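Long-range contacts in phosphoserine phosphatase (Thermococcus onnurineus, PDB 4AP9), which probably hydrolyses L-phosphoserine to L-serine and phosphate in a magnesium-dependent reaction, as a member of the haloacid dehalogenase superfamily: residues I16-L20 / M156-Y160; V99-G103 / K141-L145; F119-R123 / I134-F138; A161-F166 / I179-D183. All coordinates share one frame; numbering follows the deposited sequence.

Along the chain the first three contacts are nested in sequence: interaction 3 lies between the segments of interaction 2, and 2 between those of 1; interaction 4 follows. Interactions 1, 2 and 3 reach the same mixed sheet, and 3 and 4 have the most distant centres, about 20 Å apart. Interactions 1 and 2 have centres about 11 Å apart and meet where Lys141 NZ reaches Tyr160 O; 2 and 3 have centres about 9 Å apart, joined through strands 97-102 and 118-127. Interactions 1, 2 and 4 border the bound sulfonate where strand-end loops and the starts of two helices converge, consistent with the active site of haloacid dehalogenases, while interaction 3 ties the sheet to a second subunit.

Interaction 1 of 4, residues I16-L20 / M156-Y160; sequences IEGTL and MGDGY. With 1PS (3-pyridinium-1-ylpropane-1-sulfonate), chain F.
Glu17 lays its carboxylate over the Tyr160 ring: CD stands 4.0 Å above the ring plane over its centre, and the two planes are 31° apart. With CG anti to the carbonyl carbon (chi1 -60°), the chain runs on extended and carries Glu17 OE1 to 3.5 Å from Tyr160 CG. Asp158 CB lies 3.2 Å from Gly18 O and Asp158 OD2 3.3 Å from Gly18 CA. A side chain at Gly18 would run into that carboxylate oxygen, and the positive phi of 84° also suits a glycine. Thr19 CG2 presses on strand 153-157, 3.4 Å from Gly157 CA, closer than usual for two carbons.

In the next shell, Glu17 OE1 has a weak hydrogen bond to Ser102 OG, Tyr160 OH bonds to Glu24, and Thr19 OG1 turns back to Asp15 O. Ile16 O accepts from both Thr19 N and Leu20 N, which holds the loop compact. Tyr160 O, hydrogen-bonded to Lys141 NZ, is also 3.0 Å from C7 of the bound sulfonate.

Asp15 to Thr19 corresponds to the first haloacid dehalogenase motif (Asp-x-Asp-Gly-Thr), with Glu17 in place of the usual second aspartate, and Gly157-Asp158 to the fourth; in relatives these loops carry acidic residues that hold magnesium. No direct hydrogen bond spans the segments, and a water 2.6 Å from Gly18 O links only weakly to Asp158 OD1. A carboxylate oxygen over a pi face is unlikely to be attractive in itself, so the Glu17-Tyr160 placement probably rests on Ser102, Glu24 and the surrounding packing.

Interaction 2 of 4, residues V99-G103 / K141-L145; sequences VLISG and KGEFL. With 1PS (3-pyridinium-1-ylpropane-1-sulfonate), chain F.
Ile101 and Phe144 meet because of how each leaves its backbone. In Ile101, chi1 of 65° tucks CG1 between the backbone N and the carbonyl carbon and leaves CG2 facing the ring. Phe144 has CG trans to its own backbone N (chi1 178°), which carries the ring out to the strand. Ile101 CG2 then lies 3.3 Å from Phe144 CE2, a short contact made obliquely to the ring. Val99 CG1 touches the same carbon, Phe144 CE2, at 4.1 Å, but from the ring edge. The other branch of Ile101 reaches the opening turn of the helix, CD1 lying 3.9 Å from Lys141 CG.

Lys141 runs extended past this methyl toward the end of the strand, with CE 3.7 Å from Gly103 N. Its NZ forms a salt bridge with Asp15. One water accepts from both segments, 2.7 Å from Lys141 NZ and 2.8 Å from Gly103 N, and is the polar link between them. The bound sulfonate takes a nearly straight hydrogen bond at its O3 from Lys141 N, 3.0 Å away, a backbone N-H at the start of the helix. A lysine placed this way beside the first-motif aspartate is consistent with the third motif of haloacid dehalogenases.

Helix 141-145 thus runs roughly antiparallel to strand 97-102, their local N-to-C directions 151° apart. Met165 of helix 163-168 touches both Ile101 and Lys141, Val13 of strand 11-15 lies against Ile101 and Leu145, and Met120 of strand 118-127 meets Phe144.

Interaction 3 of 4, residues F119-R123 / I134-F138; sequences FMANR and IRLRF
Arg137 reaches across to the strand carrying Ala121 and Arg123, just past the paired part of a beta hairpin formed by strands 118-127 and 130-135. In the hairpin, Arg123 and Arg135 are an antiparallel hydrogen-bonded pair, with Arg135 N 2.8 Å from Arg123 O.

Starting at the backbone, Arg137 CB lies 3.8 Å from Asn122 OD1. CG passes near the Ala121 carbonyl, and Arg137 CD is wedged between Ala121 O at 3.4 Å and Arg123 CG at 3.6 Å. A bend at chi3 (62°) then lays the guanidinium flat on that of Arg123, with centres 3.5 Å apart and planes 10° apart. Arg137 NH2 is over Arg123 NH1. On the opposite face Met120 SE approaches Arg137 NH1 to 3.2 Å. At the edge Arg137 NH1 donates to Ala121 O at 3.0 Å, near the guanidinium plane.

Glu106 forms salt bridges to both arginines, Arg123 through NE and Arg137 through NH1, which probably offsets the repulsion of the stacked charges. A leucine in place of Arg137 would probably leave the Ala121 carbonyl without this donor, Glu106 without one partner and the Arg123 guanidinium without its stacking mate.

Arg123 NH1 also donates to the backbone O of Asp117 of a second subunit, and Ile134 and Arg135 pair with a strand of that chain, so the sheet continues across the interface. Phe138, which touches the bound sulfonate, packs on Met120 CG and makes an oblique Met-aromatic contact with Met120 SE. Where the hairpin pairing stops, Arg137 N donates to Asn122 OD1 at 2.8 Å, with an N-H...O angle of 176°.

Interaction 4 of 4, residues A161-F166 / I179-D183; sequences ADAKMF and IPGAD. With 1PS (3-pyridinium-1-ylpropane-1-sulfonate), chain F.
The Phe166 ring takes Ala182 on a face and Ile179 at its edge. Ala182 CB stands over the ring centre, 3.9 Å from the Phe166 centroid and 5° off the normal, a CH-pi contact; Ile179 CG2 comes in near the ring plane, 3.5 Å from Phe166 CE2. The ring belongs to helix 163-168, the helix of a beta-alpha-beta crossover between parallel strands 153-157 and 171-175, and its partners lie on the loop leading to strand 184-186. Phe166 CG sits anti to the carbonyl carbon (chi1 -77°), which carries the ring toward that loop.

The loop contains a type II beta turn from Ile179 to Ala182, with Gly181 at its third position, where the positive phi suits a glycine. Gly181 O packs 3.6 Å from Phe166 CB. Pro180 O points at the helix start, where Ala163 CA makes a CA-H...O contact of 3.2 Å, and Ala163 CB meets Pro180 CB at 4.0 Å. Cutting Phe166 back to an alanine would probably open a gap between helix and turn, leaving the Ala182 and Ile179 methyls without their aromatic partner.

Ile179 and Ala182 also rest on Ala174 of strand 171-175. At the other side of the helix start, Asp162 is the N-cap: OD1 accepts from Met165 N at 3.2 Å with an N-H...O angle of 158°. Its second oxygen, Asp162 OD2, faces the bound sulfonate ligand, 3.6 Å from C6 beside the pyridinium nitrogen.

Interaction 1 of 4, residues I16-L20 / M156-Y160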
loop_
_atom_site.group_PDB
_atom_site.type_symbol
_atom_site.label_atom_id
_atom_site.label_comp_id
_atom_site.label_asym_id
_atom_site.label_seq_id
_atom_site.Cartn_x
_atom_site.Cartn_y
_atom_site.Cartn_z
ATOM N N ILE A 16 25.899 -13.000 -11.771
ATOM C CA ILE A 16 26.965 -13.913 -12.181
ATOM C C ILE A 16 28.205 -13.217 -12.739
ATOM O O ILE A 16 29.325 -13.505 -12.325
ATOM C CB ILE A 16 26.431 -14.927 -13.218
ATOM C CG1 ILE A 16 25.380 -15.817 -12.562
ATOM C CG2 ILE A 16 27.561 -15.795 -13.772
ATOM C CD1 ILE A 16 24.628 -16.702 -13.542
ATOM N N GLU A 17 28.014 -12.296 -13.664
ATOM C CA GLU A 17 29.164 -11.703 -14.345
ATOM C C GLU A 17 29.979 -10.813 -13.427
ATOM O O GLU A 17 29.453 -9.899 -12.805
ATOM C CB GLU A 17 28.711 -10.916 -15.571
ATOM C CG GLU A 17 27.974 -11.763 -16.590
ATOM C CD GLU A 17 27.153 -10.915 -17.545
ATOM O OE1 GLU A 17 26.253 -10.180 -17.079
ATOM O OE2 GLU A 17 27.407 -10.979 -18.763
ATOM N N GLY A 18 31.276 -11.078 -13.352
ATOM C CA GLY A 18 32.154 -10.269 -12.521
ATOM C C GLY A 18 32.160 -10.696 -11.063
ATOM O O GLY A 18 32.856 -10.104 -10.242
ATOM N N THR A 19 31.386 -11.723 -10.733
ATOM C CA THR A 19 31.463 -12.321 -9.409
ATOM C C THR A 19 31.919 -13.767 -9.529
ATOM O O THR A 19 32.953 -14.134 -8.968
ATOM C CB THR A 19 30.122 -12.271 -8.660
ATOM O OG1 THR A 19 29.156 -13.047 -9.380
ATOM C CG2 THR A 19 29.631 -10.817 -8.524
ATOM N N LEU A 20 31.158 -14.576 -10.272
ATOM C CA LEU A 20 31.474 -15.997 -10.425
ATOM C C LEU A 20 32.297 -16.311 -11.668
ATOM O O LEU A 20 32.994 -17.329 -11.708
ATOM C CB LEU A 20 30.196 -16.842 -10.444
ATOM C CG LEU A 20 29.227 -16.709 -9.266
ATOM C CD1 LEU A 20 28.079 -17.699 -9.435
ATOM C CD2 LEU A 20 29.946 -16.939 -7.936
HETATM N N MSE A 156 24.944 -9.704 -4.175
HETATM C CA MSE A 156 26.353 -9.653 -4.513
HETATM C C MSE A 156 26.420 -9.439 -6.011
HETATM O O MSE A 156 25.659 -10.052 -6.771
HETATM C CB MSE A 156 27.035 -10.960 -4.121
HETATM C CG MSE A 156 27.155 -11.147 -2.615
HETATM SE SE MSE A 156 27.229 -13.016 -2.074
HETATM C CE MSE A 156 25.320 -13.410 -2.261
ATOM N N GLY A 157 27.287 -8.545 -6.457
ATOM C CA GLY A 157 27.393 -8.322 -7.889
ATOM C C GLY A 157 28.607 -7.500 -8.253
ATOM O O GLY A 157 29.327 -7.023 -7.369
ATOM N N ASP A 158 28.815 -7.331 -9.557
ATOM C CA ASP A 158 29.935 -6.570 -10.092
ATOM C C ASP A 158 29.446 -5.790 -11.310
ATOM O O ASP A 158 28.264 -5.504 -11.476
ATOM C CB ASP A 158 30.948 -7.527 -10.738
ATOM C CG ASP A 158 31.887 -6.835 -11.716
ATOM O OD1 ASP A 158 32.743 -6.055 -11.247
ATOM O OD2 ASP A 158 31.800 -7.065 -12.946
ATOM N N GLY A 159 30.394 -5.469 -12.178
ATOM C CA GLY A 159 30.196 -4.464 -13.189
ATOM C C GLY A 159 28.906 -4.404 -13.966
ATOM O O GLY A 159 28.560 -3.343 -14.457
ATOM N N TYR A 160 28.208 -5.534 -14.103
ATOM C CA TYR A 160 26.907 -5.532 -14.758
ATOM C C TYR A 160 25.694 -5.228 -13.882
ATOM O O TYR A 160 24.559 -5.246 -14.358
ATOM C CB TYR A 160 26.725 -6.848 -15.532
ATOM C CG TYR A 160 27.651 -6.964 -16.721
ATOM C CD1 TYR A 160 29.008 -7.221 -16.539
ATOM C CD2 TYR A 160 27.177 -6.812 -18.021
ATOM C CE1 TYR A 160 29.863 -7.319 -17.613
ATOM C CE2 TYR A 160 28.026 -6.911 -19.101
ATOM C CZ TYR A 160 29.364 -7.162 -18.895
ATOM O OH TYR A 160 30.212 -7.260 -19.972
HETATM N N1 1PS F . 23.234 -1.337 -15.980
HETATM C C1 1PS F . 23.099 -0.088 -16.443
HETATM C C2 1PS F . 24.191 0.768 -16.492
HETATM C C3 1PS F . 24.421 -1.794 -15.550
HETATM C C4 1PS F . 25.550 -0.985 -15.558
HETATM C C5 1PS F . 25.442 0.324 -16.043
HETATM C C6 1PS F . 22.080 -2.199 -15.984
HETATM C C7 1PS F . 22.370 -3.483 -15.278
HETATM C C8 1PS F . 21.910 -4.672 -16.080
HETATM S S1 1PS F . 20.168 -4.887 -15.847
HETATM O O1 1PS F . 19.856 -6.313 -16.055
HETATM O O2 1PS F . 19.434 -4.140 -16.853
HETATM O O3 1PS F . 19.832 -4.376 -14.550
HETATM O O HOH W 1 34.854 -8.549 -10.942
#

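Interaction 2 of 4, residues V99-G103 / K141-L145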
loop_
_atom_site.group_PDB
_atom_site.type_symbol
_atom_site.label_atom_id
_atom_site.label_comp_id
_atom_site.label_asym_id
_atom_site.label_seq_id
_atom_site.Cartn_x
_atom_site.Cartn_y
_atom_site.Cartn_z
ATOM N N VAL A 99 20.172 -17.469 -5.311
ATOM C CA VAL A 99 19.558 -17.163 -6.595
ATOM C C VAL A 99 20.617 -16.555 -7.481
ATOM O O VAL A 99 21.231 -15.542 -7.129
ATOM C CB VAL A 99 18.364 -16.184 -6.460
ATOM C CG1 VAL A 99 17.773 -15.897 -7.819
ATOM C CG2 VAL A 99 17.293 -16.770 -5.534
ATOM N N LEU A 100 20.853 -17.186 -8.624
ATOM C CA LEU A 100 21.861 -16.694 -9.552
ATOM C C LEU A 100 21.148 -15.972 -10.676
ATOM O O LEU A 100 20.196 -16.500 -11.245
ATOM C CB LEU A 100 22.683 -17.862 -10.111
ATOM C CG LEU A 100 23.397 -18.787 -9.125
ATOM C CD1 LEU A 100 24.364 -19.688 -9.872
ATOM C CD2 LEU A 100 24.139 -18.024 -8.045
ATOM N N ILE A 101 21.590 -14.762 -11.001
ATOM C CA ILE A 101 20.941 -14.014 -12.063
ATOM C C ILE A 101 21.959 -13.458 -13.037
ATOM O O ILE A 101 23.139 -13.311 -12.704
ATOM C CB ILE A 101 20.066 -12.854 -11.510
ATOM C CG1 ILE A 101 20.907 -11.786 -10.800
ATOM C CG2 ILE A 101 19.035 -13.381 -10.523
ATOM C CD1 ILE A 101 20.071 -10.612 -10.314
ATOM N N SER A 102 21.502 -13.188 -14.250
ATOM C CA SER A 102 22.317 -12.471 -15.219
ATOM C C SER A 102 21.427 -11.844 -16.285
ATOM O O SER A 102 20.342 -12.361 -16.577
ATOM C CB SER A 102 23.320 -13.425 -15.889
ATOM O OG SER A 102 24.107 -12.739 -16.870
ATOM N N GLY A 103 21.895 -10.749 -16.873
ATOM C CA GLY A 103 21.233 -10.157 -18.028
ATOM C C GLY A 103 21.719 -10.759 -19.341
ATOM O O GLY A 103 21.228 -10.402 -20.418
ATOM N N LYS A 141 17.553 -5.892 -13.238
ATOM C CA LYS A 141 17.828 -6.716 -12.061
ATOM C C LYS A 141 17.116 -6.254 -10.796
ATOM O O LYS A 141 16.709 -7.081 -9.975
ATOM C CB LYS A 141 19.333 -6.867 -11.831
ATOM C CG LYS A 141 19.998 -7.693 -12.926
ATOM C CD LYS A 141 21.487 -7.412 -13.040
ATOM C CE LYS A 141 22.079 -8.166 -14.234
ATOM N NZ LYS A 141 23.538 -7.875 -14.449
ATOM N N GLY A 142 16.945 -4.947 -10.637
ATOM C CA GLY A 142 16.153 -4.453 -9.530
ATOM C C GLY A 142 14.715 -4.936 -9.611
ATOM O O GLY A 142 14.135 -5.369 -8.602
ATOM N N GLU A 143 14.127 -4.864 -10.808
ATOM C CA GLU A 143 12.740 -5.294 -10.964
ATOM C C GLU A 143 12.632 -6.771 -10.647
ATOM O O GLU A 143 11.678 -7.211 -9.999
ATOM C CB GLU A 143 12.226 -5.044 -12.387
ATOM C CG GLU A 143 11.835 -3.619 -12.664
ATOM C CD GLU A 143 10.847 -3.081 -11.648
ATOM O OE1 GLU A 143 9.714 -3.599 -11.569
ATOM O OE2 GLU A 143 11.216 -2.135 -10.936
ATOM N N PHE A 144 13.624 -7.540 -11.090
ATOM C CA PHE A 144 13.608 -8.974 -10.835
ATOM C C PHE A 144 13.587 -9.287 -9.337
ATOM O O PHE A 144 12.908 -10.214 -8.901
ATOM C CB PHE A 144 14.800 -9.682 -11.480
ATOM C CG PHE A 144 14.841 -11.148 -11.186
ATOM C CD1 PHE A 144 13.910 -11.999 -11.756
ATOM C CD2 PHE A 144 15.789 -11.670 -10.328
ATOM C CE1 PHE A 144 13.932 -13.359 -11.466
ATOM C CE2 PHE A 144 15.814 -13.034 -10.046
ATOM C CZ PHE A 144 14.883 -13.865 -10.622
ATOM N N LEU A 145 14.341 -8.522 -8.557
ATOM C CA LEU A 145 14.405 -8.736 -7.107
ATOM C C LEU A 145 13.063 -8.601 -6.378
ATOM O O LEU A 145 12.915 -9.115 -5.270
ATOM C CB LEU A 145 15.447 -7.823 -6.456
ATOM C CG LEU A 145 16.804 -8.447 -6.102
ATOM C CD1 LEU A 145 17.481 -9.045 -7.320
ATOM C CD2 LEU A 145 17.721 -7.434 -5.414
HETATM N N1 1PS F . 23.234 -1.337 -15.980
HETATM C C1 1PS F . 23.099 -0.088 -16.443
HETATM C C2 1PS F . 24.191 0.768 -16.492
HETATM C C3 1PS F . 24.421 -1.794 -15.550
HETATM C C4 1PS F . 25.550 -0.985 -15.558
HETATM C C5 1PS F . 25.442 0.324 -16.043
HETATM C C6 1PS F . 22.080 -2.199 -15.984
HETATM C C7 1PS F . 22.370 -3.483 -15.278
HETATM C C8 1PS F . 21.910 -4.672 -16.080
HETATM S S1 1PS F . 20.168 -4.887 -15.847
HETATM O O1 1PS F . 19.856 -6.313 -16.055
HETATM O O2 1PS F . 19.434 -4.140 -16.853
HETATM O O3 1PS F . 19.832 -4.376 -14.550
HETATM O O HOH W 2 24.055 -8.894 -16.941
#

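Interaction 3 of 4, residues F119-R123 / I134-F138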
loop_
_atom_site.group_PDB
_atom_site.type_symbol
_atom_site.label_atom_id
_atom_site.label_comp_id
_atom_site.label_asym_id
_atom_site.label_seq_id
_atom_site.Cartn_x
_atom_site.Cartn_y
_atom_site.Cartn_z
ATOM N N PHE A 119 17.677 -19.994 -10.764
ATOM C CA PHE A 119 18.531 -19.437 -11.810
ATOM C C PHE A 119 17.660 -18.619 -12.750
ATOM O O PHE A 119 16.592 -19.071 -13.158
ATOM C CB PHE A 119 19.209 -20.596 -12.558
ATOM C CG PHE A 119 20.029 -20.182 -13.764
ATOM C CD1 PHE A 119 21.290 -19.626 -13.611
ATOM C CD2 PHE A 119 19.555 -20.397 -15.050
ATOM C CE1 PHE A 119 22.054 -19.263 -14.731
ATOM C CE2 PHE A 119 20.311 -20.039 -16.168
ATOM C CZ PHE A 119 21.561 -19.468 -16.003
HETATM N N MSE A 120 18.104 -17.414 -13.102
HETATM C CA MSE A 120 17.373 -16.591 -14.063
HETATM C C MSE A 120 18.292 -15.749 -14.935
HETATM O O MSE A 120 19.124 -14.999 -14.428
HETATM C CB MSE A 120 16.414 -15.632 -13.357
HETATM C CG MSE A 120 15.859 -14.535 -14.277
HETATM SE SE MSE A 120 14.529 -15.220 -15.533
HETATM C CE MSE A 120 13.673 -16.374 -14.266
ATOM N N ALA A 121 18.108 -15.851 -16.247
ATOM C CA ALA A 121 18.766 -14.939 -17.178
ATOM C C ALA A 121 17.882 -14.754 -18.404
ATOM O O ALA A 121 16.793 -15.325 -18.496
ATOM C CB ALA A 121 20.142 -15.475 -17.593
ATOM N N ASN A 122 18.352 -13.955 -19.350
ATOM C CA ASN A 122 17.604 -13.750 -20.583
ATOM C C ASN A 122 17.799 -14.951 -21.506
ATOM O O ASN A 122 18.534 -15.866 -21.166
ATOM C CB ASN A 122 18.011 -12.423 -21.215
ATOM C CG ASN A 122 17.454 -11.236 -20.443
ATOM O OD1 ASN A 122 16.329 -11.297 -19.948
ATOM N ND2 ASN A 122 18.239 -10.172 -20.307
ATOM N N ARG A 123 17.097 -14.996 -22.631
ATOM C CA ARG A 123 17.233 -16.152 -23.519
ATOM C C ARG A 123 17.411 -15.681 -24.946
ATOM O O ARG A 123 17.163 -14.511 -25.258
ATOM C CB ARG A 123 16.031 -17.114 -23.395
ATOM C CG ARG A 123 16.077 -17.970 -22.118
ATOM C CD ARG A 123 14.860 -18.924 -21.962
ATOM N NE ARG A 123 14.998 -19.680 -20.719
ATOM C CZ ARG A 123 13.999 -20.199 -20.005
ATOM N NH1 ARG A 123 12.739 -20.065 -20.397
ATOM N NH2 ARG A 123 14.268 -20.858 -18.883
ATOM N N ILE A 134 16.724 -11.285 -28.814
ATOM C CA ILE A 134 16.753 -11.603 -27.389
ATOM C C ILE A 134 15.345 -11.696 -26.794
ATOM O O ILE A 134 14.460 -10.933 -27.164
ATOM C CB ILE A 134 17.570 -10.548 -26.613
ATOM C CG1 ILE A 134 17.766 -10.963 -25.144
ATOM C CG2 ILE A 134 16.926 -9.177 -26.733
ATOM C CD1 ILE A 134 18.822 -10.113 -24.398
ATOM N N ARG A 135 15.149 -12.648 -25.893
ATOM C CA ARG A 135 13.944 -12.695 -25.079
ATOM C C ARG A 135 14.297 -12.022 -23.770
ATOM O O ARG A 135 15.099 -12.561 -23.004
ATOM C CB ARG A 135 13.522 -14.139 -24.779
ATOM C CG ARG A 135 13.242 -15.021 -25.988
ATOM C CD ARG A 135 12.463 -16.282 -25.555
ATOM N NE ARG A 135 12.736 -17.421 -26.432
ATOM C CZ ARG A 135 12.132 -17.619 -27.606
ATOM N NH1 ARG A 135 11.228 -16.743 -28.044
ATOM N NH2 ARG A 135 12.436 -18.681 -28.353
ATOM N N LEU A 136 13.715 -10.850 -23.515
ATOM C CA LEU A 136 13.957 -10.122 -22.273
ATOM C C LEU A 136 13.007 -10.647 -21.214
ATOM O O LEU A 136 11.795 -10.469 -21.315
ATOM C CB LEU A 136 13.725 -8.614 -22.459
ATOM C CG LEU A 136 14.634 -7.839 -23.412
ATOM C CD1 LEU A 136 14.240 -6.365 -23.425
ATOM C CD2 LEU A 136 16.099 -7.982 -23.018
ATOM N N ARG A 137 13.553 -11.315 -20.209
ATOM C CA ARG A 137 12.711 -12.090 -19.301
ATOM C C ARG A 137 12.461 -11.379 -17.978
ATOM O O ARG A 137 11.685 -11.850 -17.136
ATOM C CB ARG A 137 13.332 -13.466 -19.109
ATOM C CG ARG A 137 13.523 -14.175 -20.452
ATOM C CD ARG A 137 13.979 -15.610 -20.304
ATOM N NE ARG A 137 12.993 -16.413 -19.588
ATOM C CZ ARG A 137 13.278 -17.152 -18.522
ATOM N NH1 ARG A 137 14.516 -17.193 -18.057
ATOM N NH2 ARG A 137 12.329 -17.856 -17.925
ATOM N N PHE A 138 13.119 -10.237 -17.812
ATOM C CA PHE A 138 12.873 -9.330 -16.700
ATOM C C PHE A 138 13.278 -7.918 -17.145
ATOM O O PHE A 138 14.106 -7.770 -18.046
ATOM C CB PHE A 138 13.624 -9.773 -15.436
ATOM C CG PHE A 138 15.104 -9.964 -15.635
ATOM C CD1 PHE A 138 15.603 -11.164 -16.096
ATOM C CD2 PHE A 138 15.987 -8.933 -15.364
ATOM C CE1 PHE A 138 16.960 -11.337 -16.282
ATOM C CE2 PHE A 138 17.349 -9.096 -15.543
ATOM C CZ PHE A 138 17.839 -10.295 -16.006
#

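Interaction 4 of 4, residues A161-F166 / I179-D183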
loop_
_atom_site.group_PDB
_atom_site.type_symbol
_atom_site.label_atom_id
_atom_site.label_comp_id
_atom_site.label_asym_id
_atom_site.label_seq_id
_atom_site.Cartn_x
_atom_site.Cartn_y
_atom_site.Cartn_z
ATOM N N ALA A 161 25.943 -4.928 -12.608
ATOM C CA ALA A 161 24.871 -4.495 -11.707
ATOM C C ALA A 161 24.850 -2.967 -11.606
ATOM O O ALA A 161 25.714 -2.294 -12.170
ATOM C CB ALA A 161 25.045 -5.126 -10.325
ATOM N N ASP A 162 23.866 -2.422 -10.894
ATOM C CA ASP A 162 23.775 -0.977 -10.691
ATOM C C ASP A 162 23.013 -0.646 -9.421
ATOM O O ASP A 162 22.674 -1.535 -8.630
ATOM C CB ASP A 162 23.095 -0.295 -11.882
ATOM C CG ASP A 162 21.647 -0.762 -12.082
ATOM O OD1 ASP A 162 21.117 -1.529 -11.237
ATOM O OD2 ASP A 162 21.045 -0.360 -13.093
ATOM N N ALA A 163 22.726 0.637 -9.226
ATOM C CA ALA A 163 22.086 1.065 -7.985
ATOM C C ALA A 163 20.690 0.472 -7.869
ATOM O O ALA A 163 20.213 0.206 -6.774
ATOM C CB ALA A 163 22.025 2.585 -7.909
ATOM N N LYS A 164 20.026 0.277 -9.002
ATOM C CA LYS A 164 18.658 -0.237 -8.992
ATOM C C LYS A 164 18.602 -1.600 -8.304
ATOM O O LYS A 164 17.724 -1.872 -7.487
ATOM C CB LYS A 164 18.120 -0.340 -10.426
ATOM C CG LYS A 164 16.608 -0.535 -10.524
ATOM C CD LYS A 164 16.089 -0.182 -11.920
ATOM C CE LYS A 164 14.560 -0.099 -11.929
ATOM N NZ LYS A 164 14.001 0.463 -13.215
HETATM N N MSE A 165 19.557 -2.456 -8.628
HETATM C CA MSE A 165 19.591 -3.785 -8.025
HETATM C C MSE A 165 19.908 -3.708 -6.542
HETATM O O MSE A 165 19.238 -4.323 -5.714
HETATM C CB MSE A 165 20.605 -4.678 -8.729
HETATM C CG MSE A 165 20.535 -6.096 -8.254
HETATM SE SE MSE A 165 22.030 -7.196 -8.849
HETATM C CE MSE A 165 21.627 -8.768 -7.872
ATOM N N PHE A 166 20.924 -2.929 -6.193
ATOM C CA PHE A 166 21.355 -2.871 -4.800
ATOM C C PHE A 166 20.358 -2.143 -3.897
ATOM O O PHE A 166 20.277 -2.431 -2.702
ATOM C CB PHE A 166 22.748 -2.244 -4.693
ATOM C CG PHE A 166 23.847 -3.169 -5.082
ATOM C CD1 PHE A 166 24.152 -4.272 -4.293
ATOM C CD2 PHE A 166 24.593 -2.943 -6.229
ATOM C CE1 PHE A 166 25.173 -5.135 -4.643
ATOM C CE2 PHE A 166 25.620 -3.801 -6.579
ATOM C CZ PHE A 166 25.913 -4.902 -5.785
ATOM N N ILE A 179 30.164 -0.142 -6.683
ATOM C CA ILE A 179 28.896 0.033 -7.385
ATOM C C ILE A 179 27.966 0.852 -6.500
ATOM O O ILE A 179 27.788 0.536 -5.323
ATOM C CB ILE A 179 28.220 -1.318 -7.703
ATOM C CG1 ILE A 179 29.119 -2.197 -8.581
ATOM C CG2 ILE A 179 26.872 -1.081 -8.362
ATOM C CD1 ILE A 179 29.175 -1.764 -10.040
ATOM N N PRO A 180 27.374 1.919 -7.054
ATOM C CA PRO A 180 26.480 2.764 -6.257
ATOM C C PRO A 180 25.387 1.931 -5.603
ATOM O O PRO A 180 24.778 1.098 -6.275
ATOM C CB PRO A 180 25.871 3.701 -7.306
ATOM C CG PRO A 180 26.911 3.783 -8.369
ATOM C CD PRO A 180 27.510 2.404 -8.438
ATOM N N GLY A 181 25.172 2.127 -4.303
ATOM C CA GLY A 181 24.151 1.382 -3.592
ATOM C C GLY A 181 24.649 0.169 -2.824
ATOM O O GLY A 181 23.963 -0.319 -1.919
ATOM N N ALA A 182 25.826 -0.339 -3.172
ATOM C CA ALA A 182 26.391 -1.456 -2.417
ATOM C C ALA A 182 26.915 -0.954 -1.070
ATOM O O ALA A 182 27.472 0.142 -0.986
ATOM C CB ALA A 182 27.500 -2.138 -3.198
ATOM N N ASP A 183 26.713 -1.739 -0.019
ATOM C CA ASP A 183 27.229 -1.397 1.310
ATOM C C ASP A 183 28.730 -1.650 1.435
ATOM O O ASP A 183 29.453 -0.894 2.096
ATOM C CB ASP A 183 26.517 -2.219 2.387
ATOM C CG ASP A 183 25.031 -1.955 2.430
ATOM O OD1 ASP A 183 24.637 -0.848 2.840
ATOM O OD2 ASP A 183 24.256 -2.845 2.038
HETATM N N1 1PS F . 23.234 -1.337 -15.980
HETATM C C1 1PS F . 23.099 -0.088 -16.443
HETATM C C2 1PS F . 24.191 0.768 -16.492
HETATM C C3 1PS F . 24.421 -1.794 -15.550
HETATM C C4 1PS F . 25.550 -0.985 -15.558
HETATM C C5 1PS F . 25.442 0.324 -16.043
HETATM C C6 1PS F . 22.080 -2.199 -15.984
HETATM C C7 1PS F . 22.370 -3.483 -15.278
HETATM C C8 1PS F . 21.910 -4.672 -16.080
HETATM S S1 1PS F . 20.168 -4.887 -15.847
HETATM O O1 1PS F . 19.856 -6.313 -16.055
HETATM O O2 1PS F . 19.434 -4.140 -16.853
HETATM O O3 1PS F . 19.832 -4.376 -14.550
#